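PDB 3OF7: guanine nucleotide exchange factor SRM1, which promotes the exchange of GDP for GTP on the Ran-type GTPases GSP1 and GSP2, binds chromatin and controls RNA metabolism and transport. Local coordinates for residues Trp34-Met39 and Gly440-Val445; Gly76-Ala81 and Asn158-Leu163; Leu99-Ser104 and Thr132-Pro137. All blocks are in the same frame, centred on the assembly; numbering follows the deposited sequence.

How the contacts relate
All three contacts belong to the RCC1-like beta-propeller and follow it from its closure into the blades. Contact 1 pairs the two ends of the domain, about 400 residues apart in sequence; contact 2 joins strand 78-83 to strand 159-164 of a different sheet; contact 3 sets the loop after strand 88-92 against the outermost strand, 134-135, of the same sheet. Contacts 1 and 2 have centres about 14 Å apart and touch, G441 N lying 3.0 Å from G76 O in a probable hydrogen bond. Contacts 2 and 3, centres about 12 Å apart, meet where H78 CB packs on L99 CD2 at 3.8 Å. Contacts 1 and 3 stay about 7 Å apart at their nearest atoms.

Contact 1 of 3, residues Trp34-Met39 and Gly440-Val445; sequences WGTGSM and GGQFSV
The closure of the RCC1 propeller lies here: in one four-stranded sheet the strand ending at W34, in the first RCC1 repeat, runs antiparallel to the strand that starts at F443, in the seventh. W34 and S444 form a hydrogen-bonded pair, W34 N giving to S444 O at 3.1 Å and S444 N returning to W34 O at 2.9 Å. Past this pair the chain corners at G35, opposite F443 in a non-hydrogen-bonded pair with the CA atoms only 4.2 Å apart. A side chain on G35 would strike Q442 O and F443 CA, and its backbone angles (phi 111°, psi -142°) would in any case jam a CB against the preceding carbonyl, which is why glycine stands here. Beyond the corner T36 N donates to Q442 O at 2.8 Å.

Pairing strands from the two ends of the sequence in one blade is a common way for a propeller to close its ring. On the face shared by W34 and S444, the indole swings over its neighbour because its CG sits between the backbone N and the carbonyl carbon (chi1 69°). S444 CB then lies over the six-membered ring in a CH-pi contact, 3.8 Å from the centroid. Small and polar, serine suits the spot: its methylene fits against the face of the indole while OG bonds to A408 O. T36 turns OG1 to T406 O and leaves CG2 to meet Q442 OE1 at 3.4 Å. A water is bonded to S38 OG at 3.0 Å; its link to Q442 OE1, at the end of the extended glutamine chain, is doubtful. F443 sends its ring away from W34, to strand 69-74, where it packs on V74.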
ATOM      1  N   TRP A  34     -13.582  -0.111  -6.405  1.00 14.93           N
ATOM      2  CA  TRP A  34     -13.922   0.895  -7.416  1.00 15.19           C
ATOM      3  C   TRP A  34     -12.695   1.364  -8.193  1.00 15.75           C
ATOM      4  O   TRP A  34     -11.561   1.106  -7.779  1.00 15.73           O
ATOM      5  CB  TRP A  34     -14.659   2.077  -6.776  1.00 14.91           C
ATOM      6  CG  TRP A  34     -13.824   2.941  -5.849  1.00 14.18           C
ATOM      7  CD1 TRP A  34     -13.182   4.113  -6.177  1.00 13.54           C
ATOM      8  CD2 TRP A  34     -13.562   2.719  -4.456  1.00 13.45           C
ATOM      9  NE1 TRP A  34     -12.539   4.628  -5.072  1.00 13.81           N
ATOM     10  CE2 TRP A  34     -12.759   3.797  -4.003  1.00 13.29           C
ATOM     11  CE3 TRP A  34     -13.926   1.714  -3.542  1.00 13.02           C
ATOM     12  CZ2 TRP A  34     -12.306   3.897  -2.678  1.00 13.10           C
ATOM     13  CZ3 TRP A  34     -13.482   1.819  -2.222  1.00 12.46           C
ATOM     14  CH2 TRP A  34     -12.675   2.901  -1.804  1.00 12.56           C
ATOM     15  N   GLY A  35     -12.941   2.047  -9.316  1.00 16.42           N
ATOM     16  CA  GLY A  35     -11.887   2.528 -10.212  1.00 17.11           C
ATOM     17  C   GLY A  35     -11.918   1.756 -11.521  1.00 17.79           C
ATOM     18  O   GLY A  35     -12.992   1.413 -12.021  1.00 17.88           O
ATOM     19  N   THR A  36     -10.742   1.461 -12.064  1.00 18.47           N
ATOM     20  CA  THR A  36     -10.627   0.771 -13.355  1.00 19.22           C
ATOM     21  C   THR A  36     -10.047  -0.634 -13.170  1.00 19.84           C
ATOM     22  O   THR A  36      -9.052  -0.821 -12.463  1.00 19.87           O
ATOM     23  CB  THR A  36      -9.819   1.623 -14.370  1.00 19.22           C
ATOM     24  OG1 THR A  36     -10.526   2.849 -14.595  1.00 19.70           O
ATOM     25  CG2 THR A  36      -9.639   0.903 -15.723  1.00 18.91           C
ATOM     26  N   GLY A  37     -10.696  -1.611 -13.798  1.00 20.34           N
ATOM     27  CA  GLY A  37     -10.320  -3.009 -13.652  1.00 21.11           C
ATOM     28  C   GLY A  37     -10.126  -3.699 -14.988  1.00 21.54           C
ATOM     29  O   GLY A  37     -10.568  -4.836 -15.173  1.00 21.66           O
ATOM     30  N   SER A  38      -9.449  -3.017 -15.912  1.00 21.76           N
ATOM     31  CA  SER A  38      -9.212  -3.553 -17.263  1.00 22.50           C
ATOM     32  C   SER A  38      -8.329  -4.810 -17.244  1.00 22.57           C
ATOM     33  O   SER A  38      -8.298  -5.573 -18.216  1.00 22.70           O
ATOM     34  CB  SER A  38      -8.601  -2.470 -18.166  1.00 22.54           C
ATOM     35  OG  SER A  38      -7.264  -2.185 -17.791  1.00 24.19           O
ATOM     36  N   MET A  39      -7.618  -5.009 -16.135  1.00 22.52           N
ATOM     37  CA  MET A  39      -6.741  -6.165 -15.950  0.50 22.51           C
ATOM     38  C   MET A  39      -7.253  -7.046 -14.799  1.00 22.22           C
ATOM     39  O   MET A  39      -6.480  -7.756 -14.146  1.00 22.19           O
ATOM     40  CB  MET A  39      -5.287  -5.707 -15.716  0.50 22.60           C
ATOM     41  CG  MET A  39      -4.601  -5.101 -16.956  0.50 23.35           C
ATOM     42  SD  MET A  39      -2.950  -4.384 -16.699  0.50 23.85           S
ATOM     43  CE  MET A  39      -3.362  -2.924 -15.745  0.50 24.25           C
ATOM     44  N   GLY A 440      -4.347   0.610  -5.600  1.00 15.45           N
ATOM     45  CA  GLY A 440      -3.453   0.044  -6.610  1.00 16.35           C
ATOM     46  C   GLY A 440      -3.175   1.051  -7.701  1.00 16.86           C
ATOM     47  O   GLY A 440      -3.307   2.271  -7.489  1.00 17.11           O
ATOM     48  N   GLY A 441      -2.796   0.554  -8.877  1.00 16.75           N
ATOM     49  CA  GLY A 441      -2.439   1.435  -9.988  1.00 17.18           C
ATOM     50  C   GLY A 441      -3.598   2.311 -10.441  1.00 17.29           C
ATOM     51  O   GLY A 441      -3.437   3.523 -10.639  1.00 18.07           O
ATOM     52  N   GLN A 442      -4.767   1.693 -10.604  1.00 17.06           N
ATOM     53  CA  GLN A 442      -5.930   2.360 -11.201  1.00 17.14           C
ATOM     54  C   GLN A 442      -7.234   2.114 -10.439  1.00 16.36           C
ATOM     55  O   GLN A 442      -8.324   2.321 -10.983  1.00 16.00           O
ATOM     56  CB  GLN A 442      -6.111   1.902 -12.665  1.00 17.59           C
ATOM     57  CG  GLN A 442      -4.902   2.134 -13.570  0.80 19.37           C
ATOM     58  CD  GLN A 442      -5.205   1.885 -15.049  0.80 21.91           C
ATOM     59  OE1 GLN A 442      -6.248   1.329 -15.403  0.90 21.64           O
ATOM     60  NE2 GLN A 442      -4.287   2.304 -15.915  0.90 24.16           N
ATOM     61  N   PHE A 443      -7.131   1.689  -9.183  1.00 15.31           N
ATOM     62  CA  PHE A 443      -8.308   1.237  -8.439  1.00 14.72           C
ATOM     63  C   PHE A 443      -8.058   1.315  -6.941  1.00 14.28           C
ATOM     64  O   PHE A 443      -6.914   1.467  -6.505  1.00 14.18           O
ATOM     65  CB  PHE A 443      -8.682  -0.200  -8.852  1.00 15.01           C
ATOM     66  CG  PHE A 443      -7.748  -1.267  -8.309  1.00 15.77           C
ATOM     67  CD1 PHE A 443      -6.464  -1.420  -8.824  1.00 14.98           C
ATOM     68  CD2 PHE A 443      -8.170  -2.126  -7.287  1.00 15.79           C
ATOM     69  CE1 PHE A 443      -5.595  -2.415  -8.330  1.00 15.04           C
ATOM     70  CE2 PHE A 443      -7.318  -3.118  -6.778  1.00 15.02           C
ATOM     71  CZ  PHE A 443      -6.026  -3.264  -7.299  1.00 14.70           C
ATOM     72  N   SER A 444      -9.129   1.194  -6.162  1.00 14.11           N
ATOM     73  CA  SER A 444      -9.051   1.217  -4.702  1.00 13.78           C
ATOM     74  C   SER A 444      -9.975   0.158  -4.095  1.00 13.61           C
ATOM     75  O   SER A 444     -10.917  -0.314  -4.743  1.00 13.39           O
ATOM     76  CB  SER A 444      -9.433   2.601  -4.174  1.00 14.06           C
ATOM     77  OG  SER A 444      -8.719   3.623  -4.850  1.00 15.14           O
ATOM     78  N   VAL A 445      -9.681  -0.226  -2.855  1.00 13.45           N
ATOM     79  CA  VAL A 445     -10.470  -1.221  -2.131  1.00 13.35           C
ATOM     80  C   VAL A 445     -10.649  -0.711  -0.707  1.00 13.67           C
ATOM     81  O   VAL A 445      -9.722  -0.125  -0.134  1.00 13.47           O
ATOM     82  CB  VAL A 445      -9.764  -2.603  -2.088  1.00 13.71           C
ATOM     83  CG1 VAL A 445     -10.610  -3.632  -1.309  1.00 13.51           C
ATOM     84  CG2 VAL A 445      -9.461  -3.118  -3.499  1.00 14.30           C
TER
HETATM   85  O   HOH W   1      -6.805  -1.048 -15.064  1.00 24.03           O

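Contact 2 of 3, residues Gly76-Ala81 and Asn158-Leu163; sequences GMHTLA and NMSCAL
Strands 78-81 and 159-163 run almost parallel, their directions 14° apart, but approach no closer than 8.7 Å between axes, so they face each other from separate propeller sheets and meet through side chains reaching across, one of them to a backbone carbonyl. H78 and L80 both reach across, on one side of their strand, with S160 between them.

The imidazole comes edge-on, with M159 O in the plane of the ring; H78 NE2 gives that carbonyl a weak hydrogen bond of 3.2 Å, bent to 121° at the hydrogen. A first torsion of 67° directs the H78 ring toward M159 O. Histidine probably suits this position because it is flat enough to enter edge-first and can offer an N-H, if only weakly, to a buried carbonyl. S160 is short enough to fit at the edge of the imidazole and against L80, and its OG bonds to A98 O in the loop after strand 88-92. L80 supplies the apolar half: CD1 rests 3.7 Å from S160 CB.

Around this junction, L80 also touches L153 of strand 150-155, next to 159-164 in its sheet, and S90 of strand 88-92 in its own. On the far sheet S160 packs on W172 and C161 on V169, both of strand 169-177.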
ATOM      1  N   GLY A  76      -0.311  -3.412  -7.342  1.00 14.61           N
ATOM      2  CA  GLY A  76      -0.494  -2.611  -8.544  1.00 15.04           C
ATOM      3  C   GLY A  76      -1.642  -3.086  -9.410  1.00 15.74           C
ATOM      4  O   GLY A  76      -2.479  -2.283  -9.813  1.00 15.48           O
ATOM      5  N   MET A  77      -1.682  -4.399  -9.671  1.00 15.87           N
ATOM      6  CA  MET A  77      -2.660  -4.996 -10.577  0.50 16.33           C
ATOM      7  C   MET A  77      -3.355  -6.222  -9.961  1.00 16.09           C
ATOM      8  O   MET A  77      -4.079  -6.948 -10.649  1.00 16.12           O
ATOM      9  CB  MET A  77      -1.989  -5.371 -11.914  0.50 16.61           C
ATOM     10  CG  MET A  77      -1.482  -4.177 -12.736  0.50 17.62           C
ATOM     11  SD  MET A  77      -0.586  -4.644 -14.241  0.50 20.40           S
ATOM     12  N   HIS A  78      -3.124  -6.468  -8.670  1.00 15.62           N
ATOM     13  CA  HIS A  78      -3.791  -7.587  -7.983  1.00 14.95           C
ATOM     14  C   HIS A  78      -3.991  -7.289  -6.508  1.00 14.44           C
ATOM     15  O   HIS A  78      -3.359  -6.385  -5.970  1.00 14.80           O
ATOM     16  CB  HIS A  78      -3.035  -8.907  -8.172  1.00 15.08           C
ATOM     17  CG  HIS A  78      -1.699  -8.940  -7.497  1.00 15.12           C
ATOM     18  ND1 HIS A  78      -1.445  -9.695  -6.372  1.00 17.25           N
ATOM     19  CD2 HIS A  78      -0.543  -8.301  -7.789  1.00 13.84           C
ATOM     20  CE1 HIS A  78      -0.190  -9.517  -6.000  1.00 14.90           C
ATOM     21  NE2 HIS A  78       0.379  -8.674  -6.843  1.00 16.14           N
ATOM     22  N   THR A  79      -4.870  -8.049  -5.863  1.00 13.97           N
ATOM     23  CA  THR A  79      -5.161  -7.872  -4.447  1.00 13.25           C
ATOM     24  C   THR A  79      -5.187  -9.220  -3.753  1.00 13.51           C
ATOM     25  O   THR A  79      -5.594 -10.223  -4.341  1.00 13.41           O
ATOM     26  CB  THR A  79      -6.528  -7.180  -4.242  1.00 13.65           C
ATOM     27  OG1 THR A  79      -6.525  -5.920  -4.929  1.00 13.77           O
ATOM     28  CG2 THR A  79      -6.831  -6.951  -2.743  1.00 12.92           C
ATOM     29  N   LEU A  80      -4.742  -9.229  -2.505  1.00 13.63           N
ATOM     30  CA  LEU A  80      -4.844 -10.404  -1.664  1.00 13.90           C
ATOM     31  C   LEU A  80      -5.754 -10.049  -0.503  1.00 13.85           C
ATOM     32  O   LEU A  80      -5.707  -8.932  -0.014  1.00 13.75           O
ATOM     33  CB  LEU A  80      -3.464 -10.781  -1.125  1.00 13.12           C
ATOM     34  CG  LEU A  80      -2.341 -10.917  -2.157  1.00 13.95           C
ATOM     35  CD1 LEU A  80      -1.021 -11.134  -1.426  1.00 14.28           C
ATOM     36  CD2 LEU A  80      -2.615 -12.052  -3.165  1.00 11.97           C
ATOM     37  N   ALA A  81      -6.571 -11.006  -0.064  1.00 14.36           N
ATOM     38  CA  ALA A  81      -7.396 -10.820   1.119  1.00 14.90           C
ATOM     39  C   ALA A  81      -7.291 -12.020   2.061  1.00 15.34           C
ATOM     40  O   ALA A  81      -6.949 -13.134   1.638  1.00 15.50           O
ATOM     41  CB  ALA A  81      -8.859 -10.546   0.730  1.00 15.00           C
ATOM     42  N   ASN A 158       3.580  -7.248  -9.211  1.00 16.11           N
ATOM     43  CA  ASN A 158       3.702  -8.580  -9.816  1.00 16.11           C
ATOM     44  C   ASN A 158       4.024  -9.720  -8.822  1.00 15.86           C
ATOM     45  O   ASN A 158       4.106 -10.892  -9.222  1.00 16.27           O
ATOM     46  CB  ASN A 158       4.787  -8.536 -10.915  1.00 16.01           C
ATOM     47  CG  ASN A 158       4.552  -7.431 -11.945  0.80 16.54           C
ATOM     48  OD1 ASN A 158       5.303  -6.436 -12.016  1.00 18.09           O
ATOM     49  ND2 ASN A 158       3.510  -7.597 -12.744  1.00 14.01           N
ATOM     50  N   MET A 159       4.218  -9.383  -7.547  1.00 15.30           N
ATOM     51  CA  MET A 159       4.512 -10.402  -6.525  1.00 15.08           C
ATOM     52  C   MET A 159       3.603 -10.316  -5.311  1.00 14.39           C
ATOM     53  O   MET A 159       2.967  -9.293  -5.054  1.00 14.54           O
ATOM     54  CB  MET A 159       6.016 -10.514  -6.160  1.00 15.07           C
ATOM     55  CG  MET A 159       6.612  -9.543  -5.148  1.00 15.81           C
ATOM     56  SD  MET A 159       6.418  -9.727  -3.342  1.00 12.18           S
ATOM     57  CE  MET A 159       7.325 -11.215  -2.894  1.00 18.86           C
ATOM     58  N   SER A 160       3.542 -11.419  -4.583  1.00 14.29           N
ATOM     59  CA  SER A 160       2.653 -11.553  -3.452  1.00 14.08           C
ATOM     60  C   SER A 160       3.430 -12.162  -2.303  1.00 14.44           C
ATOM     61  O   SER A 160       4.363 -12.944  -2.521  1.00 14.17           O
ATOM     62  CB  SER A 160       1.490 -12.459  -3.829  1.00 13.85           C
ATOM     63  OG  SER A 160       0.668 -11.838  -4.797  1.00 13.15           O
ATOM     64  N   CYS A 161       3.045 -11.800  -1.087  1.00 14.55           N
ATOM     65  CA  CYS A 161       3.750 -12.246   0.104  1.00 15.22           C
ATOM     66  C   CYS A 161       2.789 -12.428   1.269  1.00 15.48           C
ATOM     67  O   CYS A 161       1.878 -11.625   1.457  1.00 15.07           O
ATOM     68  CB  CYS A 161       4.856 -11.258   0.476  1.00 14.98           C
ATOM     69  SG  CYS A 161       5.969 -11.858   1.774  1.00 17.64           S
ATOM     70  N   ALA A 162       2.987 -13.504   2.028  1.00 15.36           N
ATOM     71  CA  ALA A 162       2.230 -13.732   3.253  1.00 15.75           C
ATOM     72  C   ALA A 162       3.198 -13.969   4.395  1.00 15.82           C
ATOM     73  O   ALA A 162       4.089 -14.836   4.303  1.00 15.97           O
ATOM     74  CB  ALA A 162       1.282 -14.929   3.099  1.00 15.22           C
ATOM     75  N   LEU A 163       3.029 -13.188   5.456  1.00 15.49           N
ATOM     76  CA  LEU A 163       3.820 -13.322   6.668  1.00 15.38           C
ATOM     77  C   LEU A 163       3.045 -14.120   7.711  1.00 15.70           C
ATOM     78  O   LEU A 163       1.908 -13.771   8.042  1.00 15.45           O
ATOM     79  CB  LEU A 163       4.165 -11.939   7.225  1.00 15.26           C
ATOM     80  CG  LEU A 163       4.869 -11.888   8.585  1.00 15.72           C
ATOM     81  CD1 LEU A 163       6.238 -12.587   8.530  1.00 16.55           C
ATOM     82  CD2 LEU A 163       4.999 -10.452   9.081  1.00 16.32           C
TER

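Contact 3 of 3, residues Leu99-Ser104 and Thr132-Pro137; sequences LGRDTS and TPAKIP
Segment 99-104, a loop without regular structure, lies against the outermost short strand 134-135 and its flanks, and the two backbones come nearest at R101 and I136, with CA atoms 5.6 Å apart.

The R101 side chain, extended from CG to NE, runs alongside segment 132-137 until its guanidinium lies flat over A134, whose CB sits beneath the centre of that face, 3.8 Å from CZ. A small alanine lets the planar group settle this close. R101 NH2 bonds to S90 O and L129 O, and lies 3.0 Å from T132 O; a water donates to T132 O and weakly accepts from R101 NH1. A leucine in place of R101 would probably leave the carbonyls of S90 and L129 without these donors and A134 CB without the flat group over it.

At the other end I136 CD1 packs 3.3 Å from L99 O. G100 takes a positive phi (65°), and a side chain there would crowd this methyl. In the loop, D102 OD2 accepts from S104 N in an Asx turn.

A134 and I136 bond through their backbones to strand 88-92, while L99 leans on E130 of helix 128-131 and T103 on the same helix.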
ATOM      1  N   LEU A  99      -1.461 -14.210  -8.497  1.00 17.51           N
ATOM      2  CA  LEU A  99      -2.649 -14.672  -7.762  1.00 17.91           C
ATOM      3  C   LEU A  99      -2.390 -15.945  -6.956  1.00 18.25           C
ATOM      4  O   LEU A  99      -3.164 -16.279  -6.053  1.00 18.14           O
ATOM      5  CB  LEU A  99      -3.857 -14.857  -8.689  1.00 17.25           C
ATOM      6  CG  LEU A  99      -4.295 -13.678  -9.567  1.00 17.76           C
ATOM      7  CD1 LEU A  99      -5.637 -14.006 -10.210  1.00 17.63           C
ATOM      8  CD2 LEU A  99      -4.376 -12.376  -8.764  1.00 17.61           C
ATOM      9  N   GLY A 100      -1.314 -16.652  -7.295  1.00 18.83           N
ATOM     10  CA  GLY A 100      -0.917 -17.871  -6.579  1.00 19.95           C
ATOM     11  C   GLY A 100      -1.906 -19.015  -6.692  1.00 20.97           C
ATOM     12  O   GLY A 100      -1.995 -19.862  -5.793  1.00 21.03           O
ATOM     13  N   ARG A 101      -2.660 -19.029  -7.789  1.00 21.90           N
ATOM     14  CA  ARG A 101      -3.688 -20.047  -8.019  1.00 23.19           C
ATOM     15  C   ARG A 101      -3.948 -20.222  -9.514  1.00 24.09           C
ATOM     16  O   ARG A 101      -3.700 -19.313 -10.310  1.00 23.77           O
ATOM     17  CB  ARG A 101      -4.985 -19.704  -7.269  1.00 23.15           C
ATOM     18  CG  ARG A 101      -5.640 -18.382  -7.677  1.00 22.37           C
ATOM     19  CD  ARG A 101      -6.874 -18.096  -6.825  1.00 22.63           C
ATOM     20  NE  ARG A 101      -7.494 -16.807  -7.158  1.00 22.37           N
ATOM     21  CZ  ARG A 101      -8.372 -16.622  -8.139  1.00 22.14           C
ATOM     22  NH1 ARG A 101      -8.763 -17.640  -8.901  1.00 22.20           N
ATOM     23  NH2 ARG A 101      -8.875 -15.416  -8.356  1.00 21.77           N
ATOM     24  N   ASP A 102      -4.438 -21.401  -9.884  1.00 25.28           N
ATOM     25  CA  ASP A 102      -4.688 -21.741 -11.285  1.00 26.68           C
ATOM     26  C   ASP A 102      -5.883 -20.975 -11.845  1.00 26.91           C
ATOM     27  O   ASP A 102      -7.001 -21.118 -11.351  1.00 27.11           O
ATOM     28  CB  ASP A 102      -4.904 -23.257 -11.420  1.00 27.14           C
ATOM     29  CG  ASP A 102      -4.943 -23.726 -12.865  0.90 28.46           C
ATOM     30  OD1 ASP A 102      -5.232 -24.923 -13.082  0.60 29.87           O
ATOM     31  OD2 ASP A 102      -4.686 -22.914 -13.782  1.00 29.84           O
ATOM     32  N   THR A 103      -5.635 -20.150 -12.862  1.00 27.57           N
ATOM     33  CA  THR A 103      -6.704 -19.406 -13.539  1.00 28.45           C
ATOM     34  C   THR A 103      -6.758 -19.718 -15.038  1.00 29.35           C
ATOM     35  O   THR A 103      -7.345 -18.962 -15.815  1.00 29.68           O
ATOM     36  CB  THR A 103      -6.586 -17.865 -13.337  1.00 28.32           C
ATOM     37  OG1 THR A 103      -5.301 -17.410 -13.781  1.00 27.69           O
ATOM     38  CG2 THR A 103      -6.785 -17.484 -11.876  1.00 28.28           C
ATOM     39  N   SER A 104      -6.147 -20.833 -15.437  1.00 30.38           N
ATOM     40  CA  SER A 104      -6.060 -21.211 -16.852  1.00 31.21           C
ATOM     41  C   SER A 104      -7.375 -21.777 -17.383  1.00 31.57           C
ATOM     42  O   SER A 104      -8.315 -22.015 -16.623  1.00 32.17           O
ATOM     43  CB  SER A 104      -4.921 -22.215 -17.078  1.00 31.38           C
ATOM     44  OG  SER A 104      -5.123 -23.403 -16.328  1.00 32.01           O
ATOM     45  N   THR A 132     -12.689 -12.886 -10.598  1.00 21.78           N
ATOM     46  CA  THR A 132     -13.529 -13.357  -9.499  1.00 21.42           C
ATOM     47  C   THR A 132     -12.651 -13.767  -8.323  1.00 20.80           C
ATOM     48  O   THR A 132     -11.832 -14.687  -8.454  1.00 20.82           O
ATOM     49  CB  THR A 132     -14.460 -14.525  -9.924  1.00 21.57           C
ATOM     50  OG1 THR A 132     -15.260 -14.120 -11.045  1.00 21.87           O
ATOM     51  CG2 THR A 132     -15.391 -14.939  -8.765  1.00 21.66           C
ATOM     52  N   PRO A 133     -12.806 -13.076  -7.175  1.00 20.28           N
ATOM     53  CA  PRO A 133     -12.062 -13.418  -5.975  1.00 20.12           C
ATOM     54  C   PRO A 133     -12.299 -14.869  -5.606  1.00 19.97           C
ATOM     55  O   PRO A 133     -13.441 -15.323  -5.621  1.00 19.82           O
ATOM     56  CB  PRO A 133     -12.679 -12.508  -4.910  1.00 20.18           C
ATOM     57  CG  PRO A 133     -13.109 -11.322  -5.670  1.00 20.11           C
ATOM     58  CD  PRO A 133     -13.628 -11.869  -6.971  1.00 20.20           C
ATOM     59  N   ALA A 134     -11.224 -15.581  -5.298  1.00 19.95           N
ATOM     60  CA  ALA A 134     -11.318 -16.981  -4.891  1.00 20.01           C
ATOM     61  C   ALA A 134     -10.141 -17.330  -3.995  1.00 20.20           C
ATOM     62  O   ALA A 134      -9.112 -16.639  -4.009  1.00 20.07           O
ATOM     63  CB  ALA A 134     -11.366 -17.906  -6.123  1.00 19.69           C
ATOM     64  N   LYS A 135     -10.282 -18.415  -3.235  1.00 20.40           N
ATOM     65  CA  LYS A 135      -9.254 -18.824  -2.287  1.00 20.77           C
ATOM     66  C   LYS A 135      -8.114 -19.560  -2.961  1.00 20.78           C
ATOM     67  O   LYS A 135      -8.338 -20.394  -3.840  1.00 21.06           O
ATOM     68  CB  LYS A 135      -9.841 -19.705  -1.185  1.00 20.81           C
ATOM     69  CG  LYS A 135     -10.683 -18.948  -0.160  1.00 21.90           C
ATOM     70  CD  LYS A 135     -11.296 -19.872   0.890  1.00 23.13           C
ATOM     71  CE  LYS A 135     -12.557 -20.563   0.369  1.00 24.73           C
ATOM     72  NZ  LYS A 135     -13.170 -21.472   1.392  1.00 25.38           N
ATOM     73  N   ILE A 136      -6.894 -19.237  -2.538  1.00 20.70           N
ATOM     74  CA  ILE A 136      -5.724 -20.057  -2.825  1.00 21.27           C
ATOM     75  C   ILE A 136      -5.902 -21.349  -2.017  1.00 21.95           C
ATOM     76  O   ILE A 136      -6.270 -21.294  -0.836  1.00 21.99           O
ATOM     77  CB  ILE A 136      -4.406 -19.332  -2.422  1.00 21.01           C
ATOM     78  CG1 ILE A 136      -4.200 -18.072  -3.276  1.00 19.86           C
ATOM     79  CG2 ILE A 136      -3.189 -20.268  -2.530  1.00 20.19           C
ATOM     80  CD1 ILE A 136      -2.992 -17.239  -2.874  1.00 18.97           C
ATOM     81  N   PRO A 137      -5.679 -22.513  -2.655  1.00 22.69           N
ATOM     82  CA  PRO A 137      -5.813 -23.774  -1.921  1.00 23.37           C
ATOM     83  C   PRO A 137      -5.035 -23.769  -0.610  1.00 23.67           C
ATOM     84  O   PRO A 137      -3.877 -23.345  -0.562  1.00 23.75           O
ATOM     85  CB  PRO A 137      -5.249 -24.807  -2.900  1.00 23.38           C
ATOM     86  CG  PRO A 137      -5.586 -24.244  -4.229  1.00 23.72           C
ATOM     87  CD  PRO A 137      -5.414 -22.744  -4.087  1.00 22.87           C
TER
HETATM   88  O   HOH W   2     -12.073 -17.206  -9.605  1.00 28.41           O